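Local coordinates for protein globin III, extracellular (Lumbricus terrestris, PDB 1X9F) that probably binds and carries oxygen at its haem, as one of the globin subunits of the giant extracellular haemoglobin (erythrocruorin) of the earthworm, at residues 16-21 with 128-133; 111-116 with 146-151. All blocks are in the same frame, centred on the assembly; numbering follows the deposited sequence.

Interactions 1 and 2 lie at opposite ends of the same helical hairpin. Helices 110-127 and 133-148 are joined by the corner 128-133, which interaction 1 sets against helix 9-20; interaction 2 brings the start of the first helix to the end of the second. Their centres are about 23 Å apart, on opposite sides of the chain's centre. Both contacts are largely buried, but their chemistry follows their place. Interaction 1 is polar, with a glutamine amide over backbone and acidic groups, and other chains of the assembly border it. Interaction 2 is apolar, built round one phenylalanine ring that also lies on the haem, and no other protein chain touches its segments.

Interaction 1 (16-21 with 128-133); sequences QKQWDI and LDDYDA
Q18 reaches from helix 9-20 across the backbone of D130 to the amide of D132, and every close approach involves Q18, mostly through its side chain. Its CG lies beside the backbone N (chi1 -75°) and the chain runs out extended beyond it, so that the aliphatic part passes over the D130 carbonyl, with Q18 CG 3.3 Å from D130 O. The terminal amide ends beside the backbone N of D132 and close to the CA of Y131. The D130 carboxylate, placed opposite its own backbone N (chi1 -166°), crosses the glutamine chain at about a right angle; its OD1 is 3.9 Å from Q18 CG, and amide and carboxylate planes are turned 65° apart. L128 sets its CD2 methyl 3.6 Å from the backbone oxygen Q18 O, a methyl against a carbonyl.

The CB of D132 lies near the end of the Q18 side chain, while its carboxylate leads away to act as N-cap of helix 133-148, where OD2 accepts the backbone N of A135 and also forms a salt bridge with a basic side chain of another protein chain. Segment 128-133 is the GH corner of the globin fold, here packed on the A helix. The chemistry implies division of labour: an uncharged amide, able both to donate and to accept hydrogen bonds, lies against the peptide groups of the corner, while the D132 charge serves the helix start and the subunit boundary.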
loop_
_atom_site.group_PDB
_atom_site.type_symbol
_atom_site.label_atom_id
_atom_site.label_comp_id
_atom_site.label_asym_id
_atom_site.label_seq_id
_atom_site.Cartn_x
_atom_site.Cartn_y
_atom_site.Cartn_z
ATOM N N GLN C 16 13.825 23.837 -6.836
ATOM C CA GLN C 16 12.563 24.574 -6.981
ATOM C C GLN C 16 11.380 23.873 -6.334
ATOM O O GLN C 16 10.553 24.509 -5.677
ATOM C CB GLN C 16 12.258 24.826 -8.454
ATOM C CG GLN C 16 13.189 25.834 -9.076
ATOM C CD GLN C 16 12.870 26.130 -10.525
ATOM O OE1 GLN C 16 12.637 25.222 -11.328
ATOM N NE2 GLN C 16 12.887 27.410 -10.874
ATOM N N LYS C 17 11.316 22.562 -6.537
ATOM C CA LYS C 17 10.277 21.721 -5.972
ATOM C C LYS C 17 10.379 21.728 -4.453
ATOM O O LYS C 17 9.368 21.866 -3.754
ATOM C CB LYS C 17 10.423 20.297 -6.512
ATOM C CG LYS C 17 9.337 19.339 -6.056
ATOM C CD LYS C 17 9.682 17.898 -6.399
ATOM C CE LYS C 17 9.451 17.590 -7.875
ATOM N NZ LYS C 17 9.840 16.188 -8.202
ATOM N N GLN C 18 11.601 21.601 -3.944
ATOM C CA GLN C 18 11.809 21.548 -2.501
ATOM C C GLN C 18 11.533 22.876 -1.807
ATOM O O GLN C 18 10.929 22.907 -0.737
ATOM C CB GLN C 18 13.206 21.025 -2.173
ATOM C CG GLN C 18 13.314 19.527 -2.384
ATOM C CD GLN C 18 14.718 18.978 -2.213
ATOM O OE1 GLN C 18 14.912 17.765 -2.253
ATOM N NE2 GLN C 18 15.696 19.853 -2.031
ATOM N N TRP C 19 11.971 23.964 -2.427
ATOM C CA TRP C 19 11.737 25.309 -1.914
ATOM C C TRP C 19 10.250 25.631 -1.854
ATOM O O TRP C 19 9.767 26.224 -0.888
ATOM C CB TRP C 19 12.442 26.284 -2.839
ATOM C CG TRP C 19 12.287 27.736 -2.552
ATOM C CD1 TRP C 19 11.593 28.636 -3.300
ATOM C CD2 TRP C 19 12.896 28.482 -1.488
ATOM N NE1 TRP C 19 11.724 29.898 -2.767
ATOM C CE2 TRP C 19 12.521 29.833 -1.655
ATOM C CE3 TRP C 19 13.724 28.146 -0.406
ATOM C CZ2 TRP C 19 12.928 30.841 -0.778
ATOM C CZ3 TRP C 19 14.133 29.148 0.462
ATOM C CH2 TRP C 19 13.733 30.480 0.271
ATOM N N ASP C 20 9.535 25.224 -2.899
ATOM C CA ASP C 20 8.113 25.490 -3.046
ATOM C C ASP C 20 7.270 24.982 -1.886
ATOM O O ASP C 20 6.255 25.588 -1.535
ATOM C CB ASP C 20 7.612 24.844 -4.324
ATOM C CG ASP C 20 6.893 25.818 -5.192
ATOM O OD1 ASP C 20 5.640 25.797 -5.195
ATOM O OD2 ASP C 20 7.490 26.675 -5.883
ATOM N N ILE C 21 7.685 23.851 -1.322
ATOM C CA ILE C 21 7.077 23.323 -0.113
ATOM C C ILE C 21 6.915 24.390 0.988
ATOM O O ILE C 21 5.876 24.433 1.646
ATOM C CB ILE C 21 7.838 22.047 0.358
ATOM C CG1 ILE C 21 7.306 20.815 -0.390
ATOM C CG2 ILE C 21 7.708 21.840 1.875
ATOM C CD1 ILE C 21 8.348 19.681 -0.588
ATOM N N LEU C 128 12.858 22.339 5.719
ATOM C CA LEU C 128 12.398 21.431 4.661
ATOM C C LEU C 128 12.712 19.997 5.031
ATOM O O LEU C 128 13.886 19.649 5.198
ATOM C CB LEU C 128 13.091 21.757 3.339
ATOM C CG LEU C 128 13.167 23.235 2.964
ATOM C CD1 LEU C 128 14.099 23.442 1.768
ATOM C CD2 LEU C 128 11.780 23.746 2.653
ATOM N N ASP C 129 11.694 19.154 5.165
ATOM C CA ASP C 129 11.980 17.750 5.473
ATOM C C ASP C 129 12.397 16.974 4.226
ATOM O O ASP C 129 12.652 15.768 4.284
ATOM C CB ASP C 129 10.822 17.068 6.217
ATOM C CG ASP C 129 9.534 17.017 5.407
ATOM O OD1 ASP C 129 9.548 17.322 4.190
ATOM O OD2 ASP C 129 8.444 16.673 5.917
ATOM N N ASP C 130 12.473 17.680 3.103
ATOM C CA ASP C 130 13.002 17.100 1.883
ATOM C C ASP C 130 14.091 18.007 1.312
ATOM O O ASP C 130 13.802 19.107 0.838
ATOM C CB ASP C 130 11.871 16.898 0.879
ATOM C CG ASP C 130 12.262 15.992 -0.268
ATOM O OD1 ASP C 130 11.656 16.125 -1.351
ATOM O OD2 ASP C 130 13.158 15.120 -0.191
ATOM N N TYR C 131 15.341 17.557 1.365
ATOM C CA TYR C 131 16.457 18.437 1.046
ATOM C C TYR C 131 17.604 17.681 0.418
ATOM O O TYR C 131 18.305 16.944 1.105
ATOM C CB TYR C 131 16.940 19.143 2.323
ATOM C CG TYR C 131 18.108 20.102 2.149
ATOM C CD1 TYR C 131 17.902 21.394 1.661
ATOM C CD2 TYR C 131 19.411 19.734 2.503
ATOM C CE1 TYR C 131 18.959 22.288 1.513
ATOM C CE2 TYR C 131 20.479 20.628 2.356
ATOM C CZ TYR C 131 20.237 21.901 1.858
ATOM O OH TYR C 131 21.260 22.809 1.697
ATOM N N ASP C 132 17.800 17.855 -0.883
ATOM C CA ASP C 132 18.976 17.301 -1.536
ATOM C C ASP C 132 20.136 18.239 -1.279
ATOM O O ASP C 132 20.197 19.330 -1.857
ATOM C CB ASP C 132 18.757 17.148 -3.040
ATOM C CG ASP C 132 19.894 16.395 -3.714
ATOM O OD1 ASP C 132 19.689 15.204 -4.040
ATOM O OD2 ASP C 132 21.024 16.891 -3.941
ATOM N N ALA C 133 21.057 17.825 -0.415
ATOM C CA ALA C 133 22.166 18.699 -0.046
ATOM C C ALA C 133 23.049 19.065 -1.228
ATOM O O ALA C 133 23.527 20.194 -1.308
ATOM C CB ALA C 133 22.999 18.100 1.086
#

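Interaction 2 (111-116 with 146-151); sequences AHFKKF and KISSRL. With HEM (protoporphyrin IX containing Fe), chain R.
With CG of F113 opposite the carbonyl carbon (chi1 -84°) and the ring turned to offer its two faces, one side of the phenyl group is presented to S148 and the other to the haem. S148, with OG between its backbone N and carbonyl carbon (chi1 65°), sends that hydroxyl back to L144 O and turns its CB to the ring: S148 CB lies 3.9 Å from the F113 centroid, 24° off the normal, a CH-pi contact. On the opposite face the haem methyl CMC sits over the ring centre, and F113 CE2 comes 3.4 Å from haem CHC. I147 touches obliquely through its CG2 branch, 3.5 Å from F113 CE2. A type I turn from S148 to L151 then folds the chain end back, putting L151 CD1 3.9 Å from F113 CE1.

H112 and F116, from the same helix, touch the haem substituents CBC and CBB. An alanine in place of F113 would remove the ring and is likely to open a gap between S148 and L151 and the porphyrin and take from I147 CG2 its ring partner. Packed on both faces, the F113 ring couples the end of helix 133-148 to the haem largely through van der Waals and CH-pi contacts, while the polar serine is satisfied within its own helix.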
loop_
_atom_site.group_PDB
_atom_site.type_symbol
_atom_site.label_atom_id
_atom_site.label_comp_id
_atom_site.label_asym_id
_atom_site.label_seq_id
_atom_site.Cartn_x
_atom_site.Cartn_y
_atom_site.Cartn_z
ATOM N N ALA C 111 33.552 37.337 1.805
ATOM C CA ALA C 111 33.611 36.445 2.967
ATOM C C ALA C 111 32.252 36.304 3.642
ATOM O O ALA C 111 31.916 35.239 4.163
ATOM C CB ALA C 111 34.656 36.934 3.962
ATOM N N HIS C 112 31.479 37.386 3.628
ATOM C CA HIS C 112 30.149 37.395 4.215
ATOM C C HIS C 112 29.214 36.447 3.464
ATOM O O HIS C 112 28.412 35.741 4.078
ATOM C CB HIS C 112 29.550 38.797 4.171
ATOM C CG HIS C 112 30.308 39.830 4.948
ATOM N ND1 HIS C 112 30.177 41.177 4.687
ATOM C CD2 HIS C 112 31.172 39.732 5.987
ATOM C CE1 HIS C 112 30.927 41.863 5.528
ATOM N NE2 HIS C 112 31.543 41.012 6.328
ATOM N N PHE C 113 29.316 36.446 2.136
ATOM C CA PHE C 113 28.492 35.578 1.306
ATOM C C PHE C 113 28.868 34.108 1.425
ATOM O O PHE C 113 28.016 33.235 1.247
ATOM C CB PHE C 113 28.537 36.031 -0.149
ATOM C CG PHE C 113 27.569 37.130 -0.461
ATOM C CD1 PHE C 113 27.854 38.446 -0.117
ATOM C CD2 PHE C 113 26.363 36.847 -1.095
ATOM C CE1 PHE C 113 26.951 39.471 -0.400
ATOM C CE2 PHE C 113 25.458 37.860 -1.386
ATOM C CZ PHE C 113 25.753 39.178 -1.036
ATOM N N LYS C 114 30.133 33.829 1.727
ATOM C CA LYS C 114 30.555 32.447 1.942
ATOM C C LYS C 114 29.979 31.904 3.240
ATOM O O LYS C 114 29.610 30.733 3.323
ATOM C CB LYS C 114 32.075 32.321 1.949
ATOM C CG LYS C 114 32.553 30.897 2.187
ATOM C CD LYS C 114 34.055 30.814 2.060
ATOM C CE LYS C 114 34.537 29.408 2.343
ATOM N NZ LYS C 114 36.033 29.318 2.127
ATOM N N LYS C 115 29.901 32.771 4.243
ATOM C CA LYS C 115 29.324 32.416 5.525
ATOM C C LYS C 115 27.820 32.223 5.391
ATOM O O LYS C 115 27.268 31.245 5.894
ATOM C CB LYS C 115 29.621 33.512 6.545
ATOM C CG LYS C 115 30.257 33.001 7.814
ATOM C CD LYS C 115 29.438 31.889 8.436
ATOM C CE LYS C 115 30.193 31.226 9.574
ATOM N NZ LYS C 115 31.512 30.665 9.130
ATOM N N PHE C 116 27.169 33.161 4.710
ATOM C CA PHE C 116 25.737 33.080 4.469
ATOM C C PHE C 116 25.360 31.741 3.838
ATOM O O PHE C 116 24.424 31.082 4.295
ATOM C CB PHE C 116 25.271 34.252 3.609
ATOM C CG PHE C 116 23.785 34.423 3.587
ATOM C CD1 PHE C 116 23.064 34.179 2.423
ATOM C CD2 PHE C 116 23.096 34.809 4.738
ATOM C CE1 PHE C 116 21.679 34.328 2.396
ATOM C CE2 PHE C 116 21.711 34.957 4.725
ATOM C CZ PHE C 116 21.000 34.714 3.550
ATOM N N LYS C 146 27.450 34.938 -7.914
ATOM C CA LYS C 146 27.055 35.984 -8.856
ATOM C C LYS C 146 26.717 37.302 -8.147
ATOM O O LYS C 146 27.138 38.369 -8.593
ATOM C CB LYS C 146 25.884 35.508 -9.719
ATOM C CG LYS C 146 26.121 35.574 -11.231
ATOM C CD LYS C 146 26.959 34.385 -11.758
ATOM C CE LYS C 146 26.141 33.080 -11.869
ATOM N NZ LYS C 146 25.225 33.024 -13.045
ATOM N N ILE C 147 25.968 37.225 -7.046
ATOM C CA ILE C 147 25.634 38.417 -6.263
ATOM C C ILE C 147 26.887 39.064 -5.664
ATOM O O ILE C 147 26.969 40.289 -5.569
ATOM C CB ILE C 147 24.607 38.081 -5.156
ATOM C CG1 ILE C 147 23.335 37.499 -5.781
ATOM C CG2 ILE C 147 24.251 39.326 -4.345
ATOM C CD1 ILE C 147 22.398 36.819 -4.792
ATOM N N SER C 148 27.868 38.247 -5.284
ATOM C CA SER C 148 29.055 38.751 -4.581
ATOM C C SER C 148 30.285 39.030 -5.462
ATOM O O SER C 148 31.330 39.439 -4.955
ATOM C CB SER C 148 29.431 37.810 -3.433
ATOM O OG SER C 148 29.841 36.541 -3.926
ATOM N N SER C 149 30.147 38.820 -6.774
ATOM C CA SER C 149 31.245 39.011 -7.747
ATOM C C SER C 149 31.776 40.449 -7.850
ATOM O O SER C 149 32.959 40.664 -8.136
ATOM C CB SER C 149 30.812 38.528 -9.138
ATOM O OG SER C 149 29.710 39.277 -9.626
ATOM N N ARG C 150 30.891 41.418 -7.620
ATOM C CA ARG C 150 31.216 42.845 -7.717
ATOM C C ARG C 150 31.731 43.432 -6.417
ATOM O O ARG C 150 31.779 44.658 -6.254
ATOM C CB ARG C 150 29.985 43.633 -8.146
ATOM C CG ARG C 150 29.783 43.628 -9.618
ATOM C CD ARG C 150 28.515 44.303 -10.051
ATOM N NE ARG C 150 28.312 44.086 -11.476
ATOM C CZ ARG C 150 28.911 44.788 -12.439
ATOM N NH1 ARG C 150 29.753 45.778 -12.145
ATOM N NH2 ARG C 150 28.653 44.502 -13.709
ATOM N N LEU C 151 32.107 42.563 -5.488
ATOM C CA LEU C 151 32.606 43.006 -4.200
ATOM C C LEU C 151 34.124 42.982 -4.205
ATOM O O LEU C 151 34.769 44.005 -3.977
ATOM C CB LEU C 151 32.051 42.130 -3.074
ATOM C CG LEU C 151 30.531 42.088 -2.895
ATOM C CD1 LEU C 151 30.162 41.068 -1.822
ATOM C CD2 LEU C 151 29.967 43.461 -2.543
HETATM C CHA HEM R . 20.097 44.587 0.652
HETATM C CHB HEM R . 19.209 40.287 -1.532
HETATM C CHC HEM R . 22.912 38.218 0.879
HETATM C CHD HEM R . 24.016 42.609 2.785
HETATM C C1A HEM R . 19.453 43.533 -0.157
HETATM C C2A HEM R . 18.292 43.790 -0.884
HETATM C C3A HEM R . 17.984 42.525 -1.558
HETATM C C4A HEM R . 19.088 41.674 -1.084
HETATM C CMA HEM R . 16.848 42.178 -2.486
HETATM C CAA HEM R . 17.512 45.075 -0.962
HETATM C CBA HEM R . 17.865 45.813 -2.240
HETATM C CGA HEM R . 17.024 47.060 -2.283
HETATM O O1A HEM R . 15.846 46.972 -2.690
HETATM O O2A HEM R . 17.538 48.133 -1.905
HETATM C C1B HEM R . 20.178 39.311 -1.045
HETATM C C2B HEM R . 20.101 37.980 -1.440
HETATM C C3B HEM R . 21.126 37.453 -0.726
HETATM C C4B HEM R . 21.759 38.439 -0.000
HETATM C CMB HEM R . 19.141 37.293 -2.383
HETATM C CAB HEM R . 21.489 36.170 -0.813
HETATM C CBB HEM R . 21.533 34.832 -1.075
HETATM C C1C HEM R . 23.558 39.290 1.656
HETATM C C2C HEM R . 24.645 39.038 2.476
HETATM C C3C HEM R . 24.936 40.280 2.975
HETATM C C4C HEM R . 24.013 41.169 2.475
HETATM C CMC HEM R . 25.362 37.735 2.726
HETATM C CAC HEM R . 26.005 40.581 3.959
HETATM C CBC HEM R . 27.196 41.285 3.759
HETATM C C1D HEM R . 23.011 43.595 2.360
HETATM C C2D HEM R . 23.036 44.906 2.830
HETATM C C3D HEM R . 21.945 45.511 2.246
HETATM C C4D HEM R . 21.330 44.426 1.447
HETATM C CMD HEM R . 24.054 45.522 3.761
HETATM C CAD HEM R . 21.479 46.934 2.396
HETATM C CBD HEM R . 20.591 46.993 3.632
HETATM C CGD HEM R . 20.034 48.386 3.693
HETATM O O1D HEM R . 20.666 49.264 4.318
HETATM O O2D HEM R . 18.960 48.597 3.098
HETATM N NA HEM R . 19.980 42.281 -0.269
HETATM N NB HEM R . 21.163 39.648 -0.165
HETATM N NC HEM R . 23.148 40.591 1.622
HETATM N ND HEM R . 21.995 43.250 1.527
HETATM FE FE HEM R . 21.593 41.460 0.652
#